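Long-range contact in isomaltose glucohydrolase (Kribbella flavida, PDB 5Z3E), which hydrolyses the alpha-1,6-glucosidic linkage of isomaltose from the non-reducing end, releasing beta-D-glucose and D-glucose: residues H97-V111 and E172-Y184. The protein carries 1 engineered substitution. Residues are numbered along the deposited sequence; the frame is centred on the assembly and turned at random. Where two conformers were deposited one is given.
Sequences HDWVDGVLRRRRGQV and ERWRAGIDVAVDY
Asp-98 turns its CG anti to its own carbonyl carbon (chi1 -75°), and Arg-173 runs its chain out extended, so that carboxylate and guanidinium meet. The salt bridge is gripped side-on: Arg-173 NE lies 3.0 Å from Asp-98 OD1, meeting its syn lone pair, and Arg-173 NH2 bonds Asp-98 OD2, with both oxygens near the guanidinium plane. Asp-98 OD1 also accepts from Trp-174 NE1 at 2.9 Å, from the anti side and well out of the carboxylate plane. The indole is clamped between Arg-173 CG on one face and His-97 CB on the other, the latter a CH-pi contact 3.7 Å from the five-membered ring centroid. With an alanine in place of Asp-98, the indole N-H is likely to lose this acceptor and the Arg-173 guanidinium its carboxylate mate. Where the backbones come closest, CA of Asp-101 to CA of Gly-177 is 4.4 Å. Gly-177 lets Asp-101 OD1 lie against its backbone, with a weak bond from Gly-177 N; the stronger link of Asp-101 OD1 is a salt bridge from Arg-105 NE at 2.8 Å. Further along, Val-180 CG1 packs 3.7 Å from Val-111 CG2. Val-180 CG2 lies over one face of the Arg-108 guanidinium, and Arg-108 NH2 makes a salt bridge to Asp-183 OD2 at 2.8 Å, 163° at the hydrogen. Helices 97-105 and 175-184 cross at 59° with axes 7.8 Å apart, packing at a glycine contact in the (alpha/alpha)6 barrel known for glycoside hydrolase family 15, away from the active site.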
ATOM      1  N   HIS A  97      14.225  -3.853   2.877  1.00  6.59           N
ATOM      2  CA  HIS A  97      14.646  -2.459   2.919  1.00  6.38           C
ATOM      3  C   HIS A  97      16.009  -2.281   2.290  1.00  6.18           C
ATOM      4  O   HIS A  97      16.251  -1.283   1.604  1.00  6.38           O
ATOM      5  CB  HIS A  97      14.568  -1.907   4.328  1.00  6.61           C
ATOM      6  CG  HIS A  97      13.174  -1.881   4.829  1.00  6.74           C
ATOM      7  ND1 HIS A  97      12.186  -1.209   4.152  1.00  6.95           N
ATOM      8  CD2 HIS A  97      12.607  -2.498   5.893  1.00  7.39           C
ATOM      9  CE1 HIS A  97      11.063  -1.421   4.811  1.00  7.34           C
ATOM     10  NE2 HIS A  97      11.279  -2.204   5.859  1.00  7.78           N
ATOM     11  N   ASP A  98      16.919  -3.244   2.499  1.00  6.37           N
ATOM     12  CA  ASP A  98      18.205  -3.189   1.803  1.00  6.57           C
ATOM     13  C   ASP A  98      17.991  -3.137   0.307  1.00  6.58           C
ATOM     14  O   ASP A  98      18.632  -2.347  -0.403  1.00  6.87           O
ATOM     15  CB  ASP A  98      19.042  -4.433   2.131  1.00  6.78           C
ATOM     16  CG  ASP A  98      19.672  -4.452   3.505  1.00  7.01           C
ATOM     17  OD1 ASP A  98      19.757  -3.383   4.176  1.00  6.98           O
ATOM     18  OD2 ASP A  98      20.112  -5.560   3.902  1.00  8.15           O
ATOM     19  N   TRP A  99      17.145  -4.014  -0.204  1.00  6.66           N
ATOM     20  CA  TRP A  99      16.913  -4.082  -1.640  1.00  6.92           C
ATOM     21  C   TRP A  99      16.381  -2.755  -2.154  1.00  6.54           C
ATOM     22  O   TRP A  99      16.909  -2.209  -3.132  1.00  6.85           O
ATOM     23  CB  TRP A  99      15.987  -5.249  -1.974  1.00  7.30           C
ATOM     24  CG  TRP A  99      15.666  -5.317  -3.428  1.00  7.84           C
ATOM     25  CD1 TRP A  99      16.431  -5.833  -4.413  1.00  8.99           C
ATOM     26  CD2 TRP A  99      14.487  -4.800  -4.061  1.00  8.06           C
ATOM     27  NE1 TRP A  99      15.828  -5.665  -5.628  1.00  9.75           N
ATOM     28  CE2 TRP A  99      14.624  -5.040  -5.452  1.00  8.80           C
ATOM     29  CE3 TRP A  99      13.330  -4.179  -3.597  1.00  9.16           C
ATOM     30  CZ2 TRP A  99      13.654  -4.658  -6.351  1.00  9.85           C
ATOM     31  CZ3 TRP A  99      12.371  -3.823  -4.490  1.00 10.24           C
ATOM     32  CH2 TRP A  99      12.535  -4.051  -5.855  1.00 10.70           C
ATOM     33  N   VAL A 100      15.342  -2.223  -1.516  1.00  6.32           N
ATOM     34  CA  VAL A 100      14.761  -0.970  -1.969  1.00  6.50           C
ATOM     35  C   VAL A 100      15.798   0.154  -1.926  1.00  6.32           C
ATOM     36  O   VAL A 100      15.934   0.936  -2.866  1.00  6.71           O
ATOM     37  CB  VAL A 100      13.524  -0.565  -1.142  1.00  6.72           C
ATOM     38  CG1 VAL A 100      13.013   0.780  -1.613  1.00  7.07           C
ATOM     39  CG2 VAL A 100      12.421  -1.616  -1.202  1.00  7.31           C
ATOM     40  N   ASP A 101      16.483   0.266  -0.800  1.00  6.47           N
ATOM     41  CA  ASP A 101      17.511   1.300  -0.643  1.00  6.31           C
ATOM     42  C   ASP A 101      18.508   1.232  -1.793  1.00  6.49           C
ATOM     43  O   ASP A 101      18.829   2.246  -2.411  1.00  6.90           O
ATOM     44  CB  ASP A 101      18.175   1.080   0.711  1.00  6.83           C
ATOM     45  CG  ASP A 101      19.414   1.922   0.978  1.00  6.49           C
ATOM     46  OD1 ASP A 101      19.430   3.101   0.597  1.00  6.79           O
ATOM     47  OD2 ASP A 101      20.327   1.344   1.609  1.00  7.49           O
ATOM     48  N   GLY A 102      19.025   0.044  -2.084  1.00  6.68           N
ATOM     49  CA  GLY A 102      20.002  -0.061  -3.151  1.00  7.29           C
ATOM     50  C   GLY A 102      19.434   0.287  -4.508  1.00  6.75           C
ATOM     51  O   GLY A 102      20.113   0.908  -5.348  1.00  7.46           O
ATOM     52  N   VAL A 103      18.202  -0.108  -4.768  1.00  7.04           N
ATOM     53  CA  VAL A 103      17.535   0.238  -6.013  1.00  7.58           C
ATOM     54  C   VAL A 103      17.418   1.747  -6.144  1.00  7.02           C
ATOM     55  O   VAL A 103      17.650   2.296  -7.232  1.00  8.00           O
ATOM     56  CB  VAL A 103      16.168  -0.472  -6.071  1.00  9.35           C
ATOM     57  CG1 VAL A 103      15.270   0.110  -7.139  1.00 11.74           C
ATOM     58  CG2 VAL A 103      16.368  -1.970  -6.281  1.00 11.00           C
ATOM     59  N   LEU A 104      17.032   2.426  -5.061  1.00  6.85           N
ATOM     60  CA  LEU A 104      16.869   3.867  -5.079  1.00  6.92           C
ATOM     61  C   LEU A 104      18.194   4.610  -5.165  1.00  6.65           C
ATOM     62  O   LEU A 104      18.287   5.605  -5.888  1.00  6.82           O
ATOM     63  CB  LEU A 104      16.073   4.343  -3.850  1.00  8.28           C
ATOM     64  CG  LEU A 104      14.614   3.919  -3.861  1.00 12.21           C
ATOM     65  CD1 LEU A 104      13.976   4.358  -2.569  1.00 13.96           C
ATOM     66  CD2 LEU A 104      13.911   4.426  -5.074  1.00 27.02           C
ATOM     67  N   ARG A 105      19.233   4.152  -4.458  1.00  6.51           N
ATOM     68  CA  ARG A 105      20.511   4.830  -4.586  1.00  6.42           C
ATOM     69  C   ARG A 105      20.985   4.792  -6.040  1.00  6.72           C
ATOM     70  O   ARG A 105      21.597   5.738  -6.526  1.00  7.21           O
ATOM     71  CB  ARG A 105      21.572   4.242  -3.662  1.00  6.56           C
ATOM     72  CG  ARG A 105      21.286   4.399  -2.167  1.00  6.35           C
ATOM     73  CD  ARG A 105      22.494   4.007  -1.346  1.00  6.97           C
ATOM     74  NE  ARG A 105      22.135   3.660   0.028  1.00  6.67           N
ATOM     75  CZ  ARG A 105      23.011   3.360   0.967  1.00  7.10           C
ATOM     76  NH1 ARG A 105      24.310   3.483   0.753  1.00  7.69           N
ATOM     77  NH2 ARG A 105      22.578   2.939   2.153  1.00  7.62           N
ATOM     78  N   ARG A 106      20.706   3.695  -6.751  1.00  6.76           N
ATOM     79  CA  ARG A 106      21.059   3.607  -8.156  1.00  7.10           C
ATOM     80  C   ARG A 106      20.334   4.628  -9.021  1.00  7.62           C
ATOM     81  O   ARG A 106      20.786   4.873 -10.147  1.00  8.83           O
ATOM     82  CB  ARG A 106      20.852   2.186  -8.679  1.00  7.54           C
ATOM     83  CG  ARG A 106      21.962   1.246  -8.279  1.00  7.79           C
ATOM     84  CD  ARG A 106      21.570  -0.222  -8.320  1.00  8.31           C
ATOM     85  NE  ARG A 106      21.134  -0.597  -9.658  1.00  8.50           N
ATOM     86  CZ  ARG A 106      20.425  -1.687  -9.904  1.00  8.42           C
ATOM     87  NH1 ARG A 106      20.095  -2.514  -8.931  1.00  8.79           N
ATOM     88  NH2 ARG A 106      20.030  -1.927 -11.146  1.00  9.70           N
ATOM     89  N   ARG A 107      19.224   5.184  -8.539  1.00  7.35           N
ATOM     90  CA  ARG A 107      18.453   6.210  -9.222  1.00  7.61           C
ATOM     91  C   ARG A 107      18.796   7.626  -8.771  1.00  7.46           C
ATOM     92  O   ARG A 107      18.116   8.568  -9.165  1.00  8.17           O
ATOM     93  CB  ARG A 107      16.955   5.944  -9.057  1.00  8.25           C
ATOM     94  CG  ARG A 107      16.489   4.575  -9.507  1.00 10.25           C
ATOM     95  CD  ARG A 107      16.812   4.242 -10.923  1.00 12.85           C
ATOM     96  NE  ARG A 107      16.345   2.911 -11.264  1.00 11.72           N
ATOM     97  CZ  ARG A 107      15.444   2.594 -12.177  1.00 10.09           C
ATOM     98  NH1 ARG A 107      15.111   1.321 -12.348  1.00 10.72           N
ATOM     99  NH2 ARG A 107      14.838   3.571 -12.891  1.00 10.98           N
ATOM    100  N   ARG A 108      19.865   7.800  -7.983  1.00  7.79           N
ATOM    101  CA  ARG A 108      20.254   9.131  -7.535  1.00  8.06           C
ATOM    102  C   ARG A 108      20.438  10.087  -8.687  1.00  9.11           C
ATOM    103  O   ARG A 108      20.003  11.234  -8.633  1.00 10.39           O
ATOM    104  CB  ARG A 108      21.546   9.001  -6.728  1.00  8.94           C
ATOM    105  CG  ARG A 108      22.163  10.285  -6.247  1.00  9.20           C
ATOM    106  CD  ARG A 108      21.466  10.855  -5.013  1.00 10.18           C
ATOM    107  NE  ARG A 108      20.329  11.656  -5.359  1.00 10.00           N
ATOM    108  CZ  ARG A 108      19.554  12.252  -4.479  1.00  9.52           C
ATOM    109  NH1 ARG A 108      19.568  11.910  -3.213  1.00 10.39           N
ATOM    110  NH2 ARG A 108      18.724  13.172  -4.919  1.00 11.17           N
ATOM    111  N   GLY A 109      21.148   9.637  -9.704  1.00 10.17           N
ATOM    112  CA  GLY A 109      21.398  10.493 -10.867  1.00 12.12           C
ATOM    113  C   GLY A 109      20.153  10.763 -11.681  1.00 11.37           C
ATOM    114  O   GLY A 109      19.920  11.897 -12.110  1.00 11.62           O
ATOM    115  N   GLN A 110      19.299   9.753 -11.862  1.00 10.68           N
ATOM    116  CA  GLN A 110      18.034   9.940 -12.596  1.00 10.14           C
ATOM    117  C   GLN A 110      17.196  10.980 -11.884  1.00  9.32           C
ATOM    118  O   GLN A 110      16.636  11.879 -12.529  1.00  9.80           O
ATOM    119  CB  GLN A 110      17.309   8.603 -12.748  1.00 10.96           C
ATOM    120  CG  GLN A 110      15.987   8.721 -13.500  1.00 11.20           C
ATOM    121  CD  GLN A 110      15.305   7.381 -13.729  1.00 11.55           C
ATOM    122  OE1 GLN A 110      15.764   6.356 -13.272  1.00 12.61           O
ATOM    123  NE2 GLN A 110      14.167   7.403 -14.417  1.00 14.18           N
ATOM    124  N   VAL A 111      17.060  10.863 -10.559  1.00  8.87           N
ATOM    125  CA  VAL A 111      16.279  11.828  -9.804  1.00  8.79           C
ATOM    126  C   VAL A 111      16.915  13.212  -9.874  1.00  8.90           C
ATOM    127  O   VAL A 111      16.218  14.206 -10.098  1.00  9.83           O
ATOM    128  CB  VAL A 111      16.056  11.354  -8.364  1.00  8.89           C
ATOM    129  CG1 VAL A 111      15.494  12.434  -7.488  1.00  9.69           C
ATOM    130  CG2 VAL A 111      15.155  10.123  -8.385  1.00  9.22           C
ATOM    131  N   GLU A 172      20.520   5.203   9.304  1.00  7.08           N
ATOM    132  CA  GLU A 172      21.627   5.495   8.392  1.00  7.23           C
ATOM    133  C   GLU A 172      21.894   4.325   7.451  1.00  6.67           C
ATOM    134  O   GLU A 172      22.407   4.519   6.349  1.00  7.04           O
ATOM    135  CB  GLU A 172      22.874   5.921   9.171  1.00  7.73           C
ATOM    136  CG  GLU A 172      24.028   6.409   8.316  1.00  8.22           C
ATOM    137  CD  GLU A 172      23.810   7.716   7.581  1.00  9.55           C
ATOM    138  OE1 GLU A 172      22.880   8.455   7.869  1.00 10.97           O
ATOM    139  OE2 GLU A 172      24.630   8.028   6.702  1.00 13.83           O
ATOM    140  N   ARG A 173      21.543   3.090   7.854  0.64  6.54           N
ATOM    141  CA  ARG A 173      21.646   1.929   6.969  0.64  6.53           C
ATOM    142  C   ARG A 173      20.947   2.144   5.631  0.64  6.13           C
ATOM    143  O   ARG A 173      21.408   1.610   4.620  0.64  6.73           O
ATOM    144  CB  ARG A 173      21.047   0.718   7.704  0.64  7.01           C
ATOM    145  CG  ARG A 173      20.934  -0.579   6.893  0.64  6.65           C
ATOM    146  CD  ARG A 173      20.592  -1.719   7.799  0.64  7.28           C
ATOM    147  NE  ARG A 173      20.321  -2.934   7.037  0.64  7.09           N
ATOM    148  CZ  ARG A 173      19.885  -4.072   7.576  0.64  8.02           C
ATOM    149  NH1 ARG A 173      19.703  -4.144   8.886  0.64  8.73           N
ATOM    150  NH2 ARG A 173      19.607  -5.119   6.821  0.64  9.42           N
ATOM    151  N   TRP A 174      19.833   2.881   5.644  1.00  6.14           N
ATOM    152  CA  TRP A 174      18.982   3.057   4.465  1.00  6.09           C
ATOM    153  C   TRP A 174      18.842   4.523   4.057  1.00  6.14           C
ATOM    154  O   TRP A 174      18.059   4.852   3.170  1.00  6.54           O
ATOM    155  CB  TRP A 174      17.598   2.449   4.732  1.00  6.72           C
ATOM    156  CG  TRP A 174      17.662   0.984   5.053  1.00  6.47           C
ATOM    157  CD1 TRP A 174      18.113  -0.007   4.240  1.00  6.84           C
ATOM    158  CD2 TRP A 174      17.250   0.331   6.269  1.00  6.68           C
ATOM    159  NE1 TRP A 174      18.013  -1.228   4.857  1.00  6.92           N
ATOM    160  CE2 TRP A 174      17.487  -1.039   6.104  1.00  6.69           C
ATOM    161  CE3 TRP A 174      16.721   0.773   7.487  1.00  8.12           C
ATOM    162  CZ2 TRP A 174      17.176  -1.975   7.102  1.00  8.08           C
ATOM    163  CZ3 TRP A 174      16.449  -0.154   8.463  1.00  9.14           C
ATOM    164  CH2 TRP A 174      16.666  -1.506   8.267  1.00  9.15           C
ATOM    165  N   ARG A 175      19.603   5.415   4.689  1.00  6.53           N
ATOM    166  CA  ARG A 175      19.392   6.848   4.550  1.00  6.42           C
ATOM    167  C   ARG A 175      19.602   7.357   3.133  1.00  6.25           C
ATOM    168  O   ARG A 175      18.842   8.227   2.681  1.00  6.47           O
ATOM    169  CB  ARG A 175      20.289   7.595   5.541  1.00  6.70           C
ATOM    170  CG  ARG A 175      20.368   9.101   5.331  1.00  7.38           C
ATOM    171  CD  ARG A 175      19.046   9.817   5.607  1.00  7.48           C
ATOM    172  NE  ARG A 175      19.230  11.265   5.447  1.00  8.31           N
ATOM    173  CZ  ARG A 175      19.818  12.055   6.337  1.00  8.84           C
ATOM    174  NH1 ARG A 175      20.083  11.617   7.560  1.00  9.37           N
ATOM    175  NH2 ARG A 175      20.104  13.309   6.012  1.00 10.50           N
ATOM    176  N   ALA A 176      20.642   6.900   2.430  1.00  6.46           N
ATOM    177  CA  ALA A 176      20.884   7.468   1.111  1.00  6.77           C
ATOM    178  C   ALA A 176      19.739   7.129   0.160  1.00  6.45           C
ATOM    179  O   ALA A 176      19.402   7.928  -0.718  1.00  7.05           O
ATOM    180  CB  ALA A 176      22.237   7.071   0.584  1.00  7.46           C
ATOM    181  N   GLY A 177      19.106   5.969   0.330  1.00  6.53           N
ATOM    182  CA  GLY A 177      17.918   5.642  -0.447  1.00  6.74           C
ATOM    183  C   GLY A 177      16.695   6.471  -0.029  1.00  6.25           C
ATOM    184  O   GLY A 177      15.953   6.955  -0.880  1.00  6.62           O
ATOM    185  N   ILE A 178      16.542   6.656   1.281  1.00  6.15           N
ATOM    186  CA  ILE A 178      15.529   7.585   1.788  1.00  6.17           C
ATOM    187  C   ILE A 178      15.680   8.953   1.137  1.00  6.13           C
ATOM    188  O   ILE A 178      14.681   9.558   0.728  1.00  6.62           O
ATOM    189  CB  ILE A 178      15.611   7.656   3.333  1.00  6.40           C
ATOM    190  CG1 ILE A 178      15.081   6.347   3.948  1.00  7.15           C
ATOM    191  CG2 ILE A 178      14.883   8.879   3.861  1.00  6.99           C
ATOM    192  CD1 ILE A 178      15.368   6.189   5.425  1.00  7.98           C
ATOM    193  N   ASP A 179      16.907   9.462   1.039  1.00  6.17           N
ATOM    194  CA  ASP A 179      17.127  10.783   0.474  1.00  6.47           C
ATOM    195  C   ASP A 179      16.638  10.860  -0.965  1.00  6.29           C
ATOM    196  O   ASP A 179      16.074  11.890  -1.377  1.00  6.97           O
ATOM    197  CB  ASP A 179      18.609  11.146   0.519  1.00  6.85           C
ATOM    198  CG  ASP A 179      19.142  11.496   1.903  1.00  7.17           C
ATOM    199  OD1 ASP A 179      18.350  11.783   2.814  1.00  7.73           O
ATOM    200  OD2 ASP A 179      20.399  11.532   2.043  1.00  8.75           O
ATOM    201  N   VAL A 180      16.874   9.820  -1.763  1.00  6.52           N
ATOM    202  CA  VAL A 180      16.392   9.807  -3.140  1.00  6.68           C
ATOM    203  C   VAL A 180      14.860   9.889  -3.166  1.00  6.37           C
ATOM    204  O   VAL A 180      14.272  10.681  -3.909  1.00  7.04           O
ATOM    205  CB  VAL A 180      16.891   8.563  -3.904  1.00  6.82           C
ATOM    206  CG1 VAL A 180      16.279   8.478  -5.280  1.00  7.94           C
ATOM    207  CG2 VAL A 180      18.399   8.572  -4.011  1.00  7.30           C
ATOM    208  N   ALA A 181      14.206   9.044  -2.360  1.00  6.48           N
ATOM    209  CA  ALA A 181      12.749   9.032  -2.334  1.00  6.57           C
ATOM    210  C   ALA A 181      12.172  10.360  -1.868  1.00  6.12           C
ATOM    211  O   ALA A 181      11.178  10.839  -2.435  1.00  6.59           O
ATOM    212  CB  ALA A 181      12.260   7.892  -1.453  1.00  7.10           C
ATOM    213  N   VAL A 182      12.757  10.949  -0.827  1.00  6.31           N
ATOM    214  CA  VAL A 182      12.270  12.227  -0.336  1.00  6.22           C
ATOM    215  C   VAL A 182      12.414  13.297  -1.399  1.00  6.32           C
ATOM    216  O   VAL A 182      11.476  14.048  -1.676  1.00  6.80           O
ATOM    217  CB  VAL A 182      12.973  12.655   0.971  1.00  6.66           C
ATOM    218  CG1 VAL A 182      12.625  14.085   1.314  1.00  7.54           C
ATOM    219  CG2 VAL A 182      12.606  11.734   2.118  1.00  6.97           C
ATOM    220  N   ASP A 183      13.594  13.409  -2.003  1.00  6.67           N
ATOM    221  CA  ASP A 183      13.794  14.444  -3.018  1.00  7.37           C
ATOM    222  C   ASP A 183      12.782  14.286  -4.152  1.00  6.99           C
ATOM    223  O   ASP A 183      12.251  15.270  -4.669  1.00  7.76           O
ATOM    224  CB  ASP A 183      15.216  14.389  -3.568  1.00  7.97           C
ATOM    225  CG  ASP A 183      16.273  14.956  -2.625  1.00  9.10           C
ATOM    226  OD1 ASP A 183      15.937  15.689  -1.680  1.00 10.53           O
ATOM    227  OD2 ASP A 183      17.468  14.708  -2.927  1.00 11.06           O
ATOM    228  N   TYR A 184      12.551  13.048  -4.577  1.00  6.85           N
ATOM    229  CA  TYR A 184      11.603  12.771  -5.652  1.00  6.83           C
ATOM    230  C   TYR A 184      10.191  13.209  -5.255  1.00  6.69           C
ATOM    231  O   TYR A 184       9.505  13.893  -6.031  1.00  7.40           O
ATOM    232  CB  TYR A 184      11.671  11.281  -5.955  1.00  7.13           C
ATOM    233  CG  TYR A 184      10.832  10.819  -7.126  1.00  7.10           C
ATOM    234  CD1 TYR A 184      11.131  11.191  -8.422  1.00  7.50           C
ATOM    235  CD2 TYR A 184       9.761   9.952  -6.948  1.00  7.91           C
ATOM    236  CE1 TYR A 184      10.403  10.725  -9.501  1.00  7.49           C
ATOM    237  CE2 TYR A 184       9.033   9.462  -8.013  1.00  8.04           C
ATOM    238  CZ  TYR A 184       9.362   9.837  -9.295  1.00  7.67           C
ATOM    239  OH  TYR A 184       8.728   9.362 -10.403  1.00  8.36           O
TER
HETATM  240  O   HOH W   1      21.163   9.693  -1.923  1.00  9.39           O
HETATM  241  O   HOH W   2      19.454  14.160  -1.270  1.00 14.42           O